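Local coordinates for protein SusD homolog (Bacteroides thetaiotaomicron VPI-5482, PDB 3FDH) that probably binds sugars or glycans at the outer membrane, as SusD-like lipoproteins of Bacteroides do, at residues N350-D355 with A406-N411. Sequence-based numbering, arbitrary orientation.
Sequences NRDAED and AKYAAN
Tyr408 drives its ring into the turn between helices 335-348 and 354-379, its two CE corners resting on neighbouring methyl and methylene groups. Tyr408 CE1 sits 4.0 Å from Ala353 CB, and Tyr408 CE2 packs at 3.9 Å against Glu354 CB. With CG anti to the backbone N (chi1 159°), the ring reaches straight out from helix 393-410, far enough for Tyr408 OH to accept a hydrogen bond from Ala353 N, 2.8 Å long and nearly straight at 165°. A water grips the same hydroxyl, 3.0 Å from Tyr408 OH, and donates to Arg351 O, so the phenol is held to the loop once directly and once through water. Just beyond, Asp352 folds its carboxylate back: Glu354 N donates to Asp352 OD1 over 3.1 Å, meeting the oxygen from above the carboxylate plane. A phenylalanine in place of Tyr408 would probably leave Ala353 N without its acceptor and the bridging water without its anchor on helix 393-410. Cys347 and Thr416 also touch the buried tyrosine. The short interhelical connection opens with a Schellman motif at Asn350 and runs through the Asp352 Asx turn to Ala353 at the N-cap position, within the largely helical SusD-like fold.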
loop_
_atom_site.group_PDB
_atom_site.type_symbol
_atom_site.label_atom_id
_atom_site.label_comp_id
_atom_site.label_asym_id
_atom_site.label_seq_id
_atom_site.Cartn_x
_atom_site.Cartn_y
_atom_site.Cartn_z
ATOM N N ASN A 350 -25.262 6.233 -0.223
ATOM C CA ASN A 350 -26.347 6.140 -1.181
ATOM C C ASN A 350 -26.436 7.322 -2.142
ATOM O O ASN A 350 -27.544 7.749 -2.540
ATOM C CB ASN A 350 -27.692 5.962 -0.483
ATOM C CG ASN A 350 -28.264 4.603 -0.723
ATOM O OD1 ASN A 350 -27.538 3.693 -1.126
ATOM N ND2 ASN A 350 -29.575 4.452 -0.519
ATOM N N ARG A 351 -25.278 7.888 -2.466
ATOM C CA ARG A 351 -25.205 8.981 -3.443
ATOM C C ARG A 351 -24.434 8.573 -4.684
ATOM O O ARG A 351 -23.701 7.611 -4.686
ATOM C CB ARG A 351 -24.562 10.235 -2.861
ATOM C CG ARG A 351 -25.244 10.772 -1.629
ATOM C CD ARG A 351 -24.524 12.016 -1.112
ATOM N NE ARG A 351 -24.806 12.227 0.304
ATOM C CZ ARG A 351 -24.135 13.083 1.063
ATOM N NH1 ARG A 351 -23.142 13.777 0.536
ATOM N NH2 ARG A 351 -24.428 13.224 2.349
ATOM N N ASP A 352 -24.643 9.337 -5.740
ATOM C CA ASP A 352 -24.000 9.074 -7.042
ATOM C C ASP A 352 -22.497 9.229 -6.934
ATOM O O ASP A 352 -21.995 10.280 -6.542
ATOM C CB ASP A 352 -24.525 10.028 -8.118
ATOM C CG ASP A 352 -23.952 9.745 -9.498
ATOM O OD1 ASP A 352 -23.579 8.614 -9.791
ATOM O OD2 ASP A 352 -23.914 10.672 -10.326
ATOM N N ALA A 353 -21.792 8.165 -7.313
ATOM C CA ALA A 353 -20.309 8.122 -7.256
ATOM C C ALA A 353 -19.702 8.003 -8.639
ATOM O O ALA A 353 -18.514 7.828 -8.800
ATOM C CB ALA A 353 -19.863 6.942 -6.402
ATOM N N GLU A 354 -20.521 8.128 -9.660
ATOM C CA GLU A 354 -20.027 7.874 -11.000
ATOM C C GLU A 354 -18.824 8.717 -11.438
ATOM O O GLU A 354 -17.868 8.186 -12.035
ATOM C CB GLU A 354 -21.149 8.010 -12.030
ATOM C CG GLU A 354 -20.710 7.629 -13.427
ATOM C CD GLU A 354 -21.742 7.948 -14.474
ATOM O OE1 GLU A 354 -22.913 7.563 -14.288
ATOM O OE2 GLU A 354 -21.373 8.574 -15.495
ATOM N N ASP A 355 -18.873 10.014 -11.178
ATOM C CA ASP A 355 -17.811 10.892 -11.661
ATOM C C ASP A 355 -16.560 10.587 -10.896
ATOM O O ASP A 355 -15.455 10.541 -11.449
ATOM C CB ASP A 355 -18.170 12.390 -11.529
ATOM C CG ASP A 355 -19.333 12.781 -12.416
ATOM O OD1 ASP A 355 -19.502 12.168 -13.489
ATOM O OD2 ASP A 355 -20.068 13.707 -12.036
ATOM N N ALA A 406 -21.695 0.728 -16.670
ATOM C CA ALA A 406 -22.862 -0.142 -16.528
ATOM C C ALA A 406 -22.753 -1.034 -15.285
ATOM O O ALA A 406 -23.735 -1.249 -14.591
ATOM C CB ALA A 406 -23.098 -0.979 -17.798
ATOM N N LYS A 407 -21.549 -1.505 -14.987
ATOM C CA LYS A 407 -21.326 -2.392 -13.842
ATOM C C LYS A 407 -21.505 -1.609 -12.563
ATOM O O LYS A 407 -22.039 -2.113 -11.564
ATOM C CB LYS A 407 -19.943 -3.051 -13.909
ATOM C CG LYS A 407 -19.844 -4.071 -15.029
ATOM C CD LYS A 407 -18.472 -4.641 -15.109
ATOM C CE LYS A 407 -18.242 -5.557 -16.330
ATOM N NZ LYS A 407 -19.033 -6.824 -16.345
ATOM N N TYR A 408 -21.101 -0.354 -12.621
ATOM C CA TYR A 408 -21.221 0.543 -11.467
ATOM C C TYR A 408 -22.719 0.792 -11.185
ATOM O O TYR A 408 -23.167 0.737 -10.046
ATOM C CB TYR A 408 -20.505 1.895 -11.690
ATOM C CG TYR A 408 -21.062 2.932 -10.749
ATOM C CD1 TYR A 408 -20.709 2.927 -9.392
ATOM C CD2 TYR A 408 -22.000 3.873 -11.192
ATOM C CE1 TYR A 408 -21.276 3.833 -8.506
ATOM C CE2 TYR A 408 -22.551 4.782 -10.324
ATOM C CZ TYR A 408 -22.202 4.757 -8.979
ATOM O OH TYR A 408 -22.785 5.665 -8.129
ATOM N N ALA A 409 -23.469 1.064 -12.257
ATOM C CA ALA A 409 -24.926 1.314 -12.169
ATOM C C ALA A 409 -25.612 0.138 -11.477
ATOM O O ALA A 409 -26.489 0.313 -10.619
ATOM C CB ALA A 409 -25.540 1.524 -13.548
ATOM N N ALA A 410 -25.168 -1.054 -11.840
ATOM C CA ALA A 410 -25.749 -2.297 -11.321
ATOM C C ALA A 410 -25.416 -2.591 -9.867
ATOM O O ALA A 410 -26.254 -3.072 -9.122
ATOM C CB ALA A 410 -25.391 -3.484 -12.198
ATOM N N ASN A 411 -24.187 -2.316 -9.467
ATOM C CA ASN A 411 -23.726 -2.603 -8.092
ATOM C C ASN A 411 -22.672 -1.588 -7.704
ATOM O O ASN A 411 -21.480 -1.903 -7.727
ATOM C CB ASN A 411 -23.110 -4.001 -8.006
ATOM C CG ASN A 411 -24.095 -5.097 -8.305
ATOM O OD1 ASN A 411 -24.927 -5.417 -7.473
ATOM N ND2 ASN A 411 -23.982 -5.715 -9.478
HETATM O O HOH W 1 -23.846 5.048 -5.414
#